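Local coordinates for Lmo2445 protein (Listeria monocytogenes EGD-e, PDB 5HZL) that is of unknown function but is a secreted, internalin-like leucine-rich-repeat protein that binds calcium, at residues H181-Q193 and V220-I232. Sequence-based numbering, arbitrary orientation.
With CA (calcium ion), chain D.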
loop_
_atom_site.group_PDB
_atom_site.type_symbol
_atom_site.label_atom_id
_atom_site.label_comp_id
_atom_site.label_asym_id
_atom_site.label_seq_id
_atom_site.Cartn_x
_atom_site.Cartn_y
_atom_site.Cartn_z
ATOM N N HIS A 181 6.919 -0.762 5.741
ATOM C CA HIS A 181 7.251 -0.536 7.152
ATOM C C HIS A 181 6.414 -1.395 8.078
ATOM O O HIS A 181 5.966 -0.949 9.143
ATOM C CB HIS A 181 7.037 0.948 7.513
ATOM C CG HIS A 181 7.676 1.905 6.558
ATOM N ND1 HIS A 181 9.038 1.958 6.353
ATOM C CD2 HIS A 181 7.141 2.868 5.773
ATOM C CE1 HIS A 181 9.311 2.895 5.465
ATOM N NE2 HIS A 181 8.178 3.462 5.098
ATOM N N LEU A 182 6.212 -2.634 7.665
ATOM C CA LEU A 182 5.424 -3.598 8.427
ATOM C C LEU A 182 6.246 -4.257 9.546
ATOM O O LEU A 182 7.437 -4.503 9.373
ATOM C CB LEU A 182 4.888 -4.662 7.467
ATOM C CG LEU A 182 3.929 -4.124 6.401
ATOM C CD1 LEU A 182 3.640 -5.165 5.331
ATOM C CD2 LEU A 182 2.661 -3.626 7.084
ATOM N N ILE A 183 5.596 -4.531 10.683
ATOM C CA ILE A 183 6.244 -5.164 11.838
ATOM C C ILE A 183 5.723 -6.579 12.031
ATOM O O ILE A 183 5.967 -7.218 13.051
ATOM C CB ILE A 183 5.982 -4.368 13.140
ATOM C CG1 ILE A 183 4.503 -4.440 13.571
ATOM C CG2 ILE A 183 6.431 -2.929 12.950
ATOM C CD1 ILE A 183 4.217 -3.852 14.928
ATOM N N SER A 184 5.030 -7.064 11.022
ATOM C CA SER A 184 4.392 -8.346 11.073
ATOM C C SER A 184 4.375 -8.934 9.672
ATOM O O SER A 184 4.571 -8.210 8.695
ATOM C CB SER A 184 2.974 -8.076 11.566
ATOM O OG SER A 184 2.143 -9.213 11.518
ATOM N N ILE A 185 4.127 -10.238 9.583
ATOM C CA ILE A 185 4.077 -10.930 8.316
ATOM C C ILE A 185 2.681 -11.507 8.045
ATOM O O ILE A 185 2.056 -12.066 8.959
ATOM C CB ILE A 185 5.079 -12.115 8.302
ATOM C CG1 ILE A 185 6.506 -11.627 8.578
ATOM C CG2 ILE A 185 5.039 -12.884 6.971
ATOM C CD1 ILE A 185 7.557 -12.728 8.566
ATOM N N PRO A 186 2.179 -11.367 6.794
ATOM C CA PRO A 186 0.909 -12.003 6.435
ATOM C C PRO A 186 1.239 -13.485 6.181
ATOM O O PRO A 186 1.412 -13.906 5.043
ATOM C CB PRO A 186 0.495 -11.274 5.160
ATOM C CG PRO A 186 1.765 -10.799 4.564
ATOM C CD PRO A 186 2.705 -10.537 5.696
ATOM N N GLU A 187 1.338 -14.255 7.259
ATOM C CA GLU A 187 1.711 -15.668 7.171
ATOM C C GLU A 187 0.878 -16.586 6.298
ATOM O O GLU A 187 1.431 -17.286 5.456
ATOM C CB GLU A 187 1.807 -16.303 8.560
ATOM C CG GLU A 187 2.960 -15.776 9.385
ATOM C CD GLU A 187 3.176 -16.572 10.652
ATOM O OE1 GLU A 187 4.331 -16.588 11.122
ATOM O OE2 GLU A 187 2.211 -17.199 11.166
ATOM N N ASP A 188 -0.434 -16.597 6.508
ATOM C CA ASP A 188 -1.307 -17.494 5.748
ATOM C C ASP A 188 -1.059 -17.506 4.245
ATOM O O ASP A 188 -0.821 -18.573 3.670
ATOM C CB ASP A 188 -2.794 -17.201 5.998
ATOM C CG ASP A 188 -3.242 -17.509 7.421
ATOM O OD1 ASP A 188 -2.407 -17.650 8.334
ATOM O OD2 ASP A 188 -4.470 -17.607 7.614
ATOM N N ILE A 189 -1.091 -16.324 3.629
ATOM C CA ILE A 189 -0.914 -16.209 2.183
ATOM C C ILE A 189 0.460 -16.702 1.708
ATOM O O ILE A 189 0.532 -17.371 0.671
ATOM C CB ILE A 189 -1.246 -14.781 1.667
ATOM C CG1 ILE A 189 -1.456 -14.766 0.147
ATOM C CG2 ILE A 189 -0.209 -13.764 2.117
ATOM C CD1 ILE A 189 -2.617 -15.624 -0.326
ATOM N N PHE A 190 1.539 -16.404 2.442
ATOM C CA PHE A 190 2.857 -16.897 2.026
ATOM C C PHE A 190 3.014 -18.406 2.205
ATOM O O PHE A 190 3.706 -19.048 1.418
ATOM C CB PHE A 190 4.022 -16.183 2.715
ATOM C CG PHE A 190 4.135 -14.724 2.387
ATOM C CD1 PHE A 190 4.095 -14.279 1.067
ATOM C CD2 PHE A 190 4.393 -13.805 3.376
ATOM C CE1 PHE A 190 4.219 -12.935 0.759
ATOM C CE2 PHE A 190 4.532 -12.458 3.070
ATOM C CZ PHE A 190 4.445 -12.020 1.759
ATOM N N LEU A 191 2.368 -18.963 3.226
ATOM C CA LEU A 191 2.437 -20.405 3.508
ATOM C C LEU A 191 1.443 -21.260 2.727
ATOM O O LEU A 191 1.592 -22.479 2.695
ATOM C CB LEU A 191 2.248 -20.670 5.004
ATOM C CG LEU A 191 3.272 -20.033 5.947
ATOM C CD1 LEU A 191 2.887 -20.360 7.382
ATOM C CD2 LEU A 191 4.691 -20.493 5.641
ATOM N N SER A 192 0.439 -20.642 2.113
ATOM C CA SER A 192 -0.566 -21.388 1.343
ATOM C C SER A 192 -0.024 -21.960 0.038
ATOM O O SER A 192 -0.627 -22.857 -0.528
ATOM C CB SER A 192 -1.740 -20.476 0.991
ATOM O OG SER A 192 -1.303 -19.411 0.157
ATOM N N GLN A 193 1.087 -21.403 -0.445
ATOM C CA GLN A 193 1.742 -21.826 -1.700
ATOM C C GLN A 193 1.020 -21.440 -3.029
ATOM O O GLN A 193 1.395 -21.939 -4.093
ATOM C CB GLN A 193 2.139 -23.315 -1.654
ATOM C CG GLN A 193 3.157 -23.610 -0.557
ATOM C CD GLN A 193 3.547 -25.082 -0.452
ATOM O OE1 GLN A 193 4.721 -25.394 -0.295
ATOM N NE2 GLN A 193 2.572 -25.989 -0.558
ATOM N N VAL A 220 9.935 -4.265 23.725
ATOM C CA VAL A 220 9.257 -3.814 22.496
ATOM C C VAL A 220 8.417 -4.907 21.817
ATOM O O VAL A 220 8.735 -6.092 21.944
ATOM C CB VAL A 220 10.299 -3.271 21.498
ATOM C CG1 VAL A 220 10.997 -2.060 22.096
ATOM C CG2 VAL A 220 11.336 -4.331 21.123
ATOM N N PHE A 221 7.371 -4.496 21.084
ATOM C CA PHE A 221 6.434 -5.407 20.366
ATOM C C PHE A 221 6.874 -5.546 18.919
ATOM O O PHE A 221 6.667 -4.615 18.132
ATOM C CB PHE A 221 5.002 -4.852 20.456
ATOM C CG PHE A 221 3.974 -5.647 19.700
ATOM C CD1 PHE A 221 3.557 -6.886 20.158
ATOM C CD2 PHE A 221 3.378 -5.131 18.550
ATOM C CE1 PHE A 221 2.596 -7.613 19.472
ATOM C CE2 PHE A 221 2.414 -5.855 17.862
ATOM C CZ PHE A 221 2.024 -7.097 18.322
ATOM N N VAL A 222 7.473 -6.694 18.568
ATOM C CA VAL A 222 7.978 -6.918 17.211
ATOM C C VAL A 222 7.656 -8.332 16.720
ATOM O O VAL A 222 8.522 -9.221 16.745
ATOM C CB VAL A 222 9.515 -6.704 17.147
ATOM C CG1 VAL A 222 9.965 -6.592 15.681
ATOM C CG2 VAL A 222 9.940 -5.445 17.900
ATOM N N PRO A 223 6.414 -8.552 16.255
ATOM C CA PRO A 223 6.010 -9.872 15.775
ATOM C C PRO A 223 6.862 -10.470 14.668
ATOM O O PRO A 223 7.001 -11.689 14.611
ATOM C CB PRO A 223 4.589 -9.640 15.277
ATOM C CG PRO A 223 4.091 -8.552 16.131
ATOM C CD PRO A 223 5.261 -7.638 16.324
ATOM N N PHE A 224 7.422 -9.619 13.815
ATOM C CA PHE A 224 8.255 -10.067 12.699
ATOM C C PHE A 224 9.405 -10.974 13.144
ATOM O O PHE A 224 9.689 -11.980 12.490
ATOM C CB PHE A 224 8.807 -8.853 11.927
ATOM C CG PHE A 224 9.681 -9.228 10.758
ATOM C CD1 PHE A 224 11.049 -9.399 10.925
ATOM C CD2 PHE A 224 9.134 -9.426 9.491
ATOM C CE1 PHE A 224 11.851 -9.757 9.859
ATOM C CE2 PHE A 224 9.937 -9.780 8.421
ATOM C CZ PHE A 224 11.295 -9.949 8.606
ATOM N N ILE A 225 10.058 -10.609 14.247
ATOM C CA ILE A 225 11.185 -11.384 14.782
ATOM C C ILE A 225 10.839 -12.861 14.982
ATOM O O ILE A 225 11.607 -13.750 14.617
ATOM C CB ILE A 225 11.693 -10.785 16.120
ATOM C CG1 ILE A 225 12.329 -9.414 15.870
ATOM C CG2 ILE A 225 12.739 -11.689 16.772
ATOM C CD1 ILE A 225 12.728 -8.673 17.129
ATOM N N TYR A 226 9.669 -13.113 15.541
ATOM C CA TYR A 226 9.242 -14.466 15.823
ATOM C C TYR A 226 8.628 -15.171 14.616
ATOM O O TYR A 226 8.895 -16.341 14.390
ATOM C CB TYR A 226 8.288 -14.433 17.010
ATOM C CG TYR A 226 8.912 -13.796 18.232
ATOM C CD1 TYR A 226 8.897 -12.415 18.401
ATOM C CD2 TYR A 226 9.513 -14.572 19.221
ATOM C CE1 TYR A 226 9.464 -11.828 19.518
ATOM C CE2 TYR A 226 10.076 -13.994 20.350
ATOM C CZ TYR A 226 10.051 -12.622 20.492
ATOM O OH TYR A 226 10.600 -12.024 21.599
ATOM N N GLN A 227 7.810 -14.463 13.850
ATOM C CA GLN A 227 7.163 -15.021 12.655
ATOM C C GLN A 227 8.177 -15.455 11.594
ATOM O O GLN A 227 7.941 -16.419 10.869
ATOM C CB GLN A 227 6.191 -14.006 12.075
ATOM C CG GLN A 227 5.022 -13.715 13.001
ATOM C CD GLN A 227 4.119 -12.597 12.508
ATOM O OE1 GLN A 227 4.566 -11.613 11.914
ATOM N NE2 GLN A 227 2.841 -12.737 12.773
ATOM N N ALA A 228 9.307 -14.757 11.521
ATOM C CA ALA A 228 10.367 -15.087 10.566
ATOM C C ALA A 228 10.771 -16.561 10.650
ATOM O O ALA A 228 11.120 -17.170 9.638
ATOM C CB ALA A 228 11.586 -14.202 10.798
ATOM N N LEU A 229 10.692 -17.125 11.859
ATOM C CA LEU A 229 11.035 -18.531 12.121
ATOM C C LEU A 229 10.180 -19.530 11.352
ATOM O O LEU A 229 10.615 -20.649 11.126
ATOM C CB LEU A 229 11.008 -18.821 13.621
ATOM C CG LEU A 229 12.025 -17.990 14.413
ATOM C CD1 LEU A 229 11.870 -18.225 15.906
ATOM C CD2 LEU A 229 13.453 -18.268 13.955
ATOM N N ASP A 230 8.978 -19.127 10.946
ATOM C CA ASP A 230 8.093 -19.990 10.153
ATOM C C ASP A 230 8.530 -20.034 8.674
ATOM O O ASP A 230 7.859 -20.657 7.844
ATOM C CB ASP A 230 6.636 -19.516 10.271
ATOM C CG ASP A 230 6.097 -19.605 11.697
ATOM O OD1 ASP A 230 6.753 -20.210 12.567
ATOM O OD2 ASP A 230 5.000 -19.082 11.951
ATOM N N PHE A 231 9.645 -19.361 8.368
ATOM C CA PHE A 231 10.216 -19.297 7.027
ATOM C C PHE A 231 11.716 -19.637 6.986
ATOM O O PHE A 231 12.258 -19.765 5.899
ATOM C CB PHE A 231 9.987 -17.892 6.432
ATOM C CG PHE A 231 8.531 -17.504 6.331
ATOM C CD1 PHE A 231 7.884 -16.873 7.394
ATOM C CD2 PHE A 231 7.794 -17.777 5.177
ATOM C CE1 PHE A 231 6.537 -16.531 7.313
ATOM C CE2 PHE A 231 6.446 -17.431 5.094
ATOM C CZ PHE A 231 5.820 -16.811 6.165
ATOM N N ILE A 232 12.372 -19.801 8.143
ATOM C CA ILE A 232 13.831 -20.120 8.240
ATOM C C ILE A 232 14.179 -20.922 9.517
ATOM O O ILE A 232 13.277 -21.354 10.235
ATOM C CB ILE A 232 14.688 -18.825 8.202
ATOM C CG1 ILE A 232 14.151 -17.825 9.236
ATOM C CG2 ILE A 232 14.674 -18.186 6.817
ATOM C CD1 ILE A 232 14.876 -16.508 9.289
HETATM CA CA CA D . 2.025 -17.843 13.635
#
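With CG beside the backbone N (chi1 -65°) and the chain extended beyond it, Gln-227 reaches from the helix 223-227 to Ile-185, while Glu-187, likewise extended with its CG beside the backbone N, points its carboxylate at the same helix, OE1 against CB of Gln-227. Here 181-193, near the C-terminal end of the leucine-rich-repeat region, lies against a short helix of the C-terminal domain, which belongs to the E-set clan. Gln-227 OE1 accepts the N-H of Ile-185 at 2.7 Å, the donor tilted 31° from the amide's carbonyl plane. One turn earlier, Phe-224 N donates to Ile-183 O over 2.9 Å, a bent bond with an N-H...O angle of 134°, so the start of the helix ties off a loop carbonyl. Ser-184 OG is hydrogen-bonded instead to Ile-161 O.

Ile-185 splits its branches between two aromatic rings: CG1 and CD1 lie by CD2 and CE2 of Phe-224, and CG2 comes within 4.0 Å of Phe-231 CE1. The Phe-231 ring takes CB of Phe-190 at its edge and meets CD2 of Leu-191 obliquely, CE2 of Phe-231 being 3.6 Å from Phe-190 CB and from Leu-191 CD2; Tyr-288 stacks on it. At the other end, CD1 of Ile-183 approaches Phe-221 CD2, 3.9 Å away.

Beside the apolar layer, Glu-187 OE2 and Glu-163 OE1 both bind a calcium ion. Asp-230 belongs to this site in a structure of the protein but does not bind the ion here; its OD2 sits 2.7 Å from Glu-187 OE1, while Glu-187 OE2 coordinates the calcium at 2.6 Å.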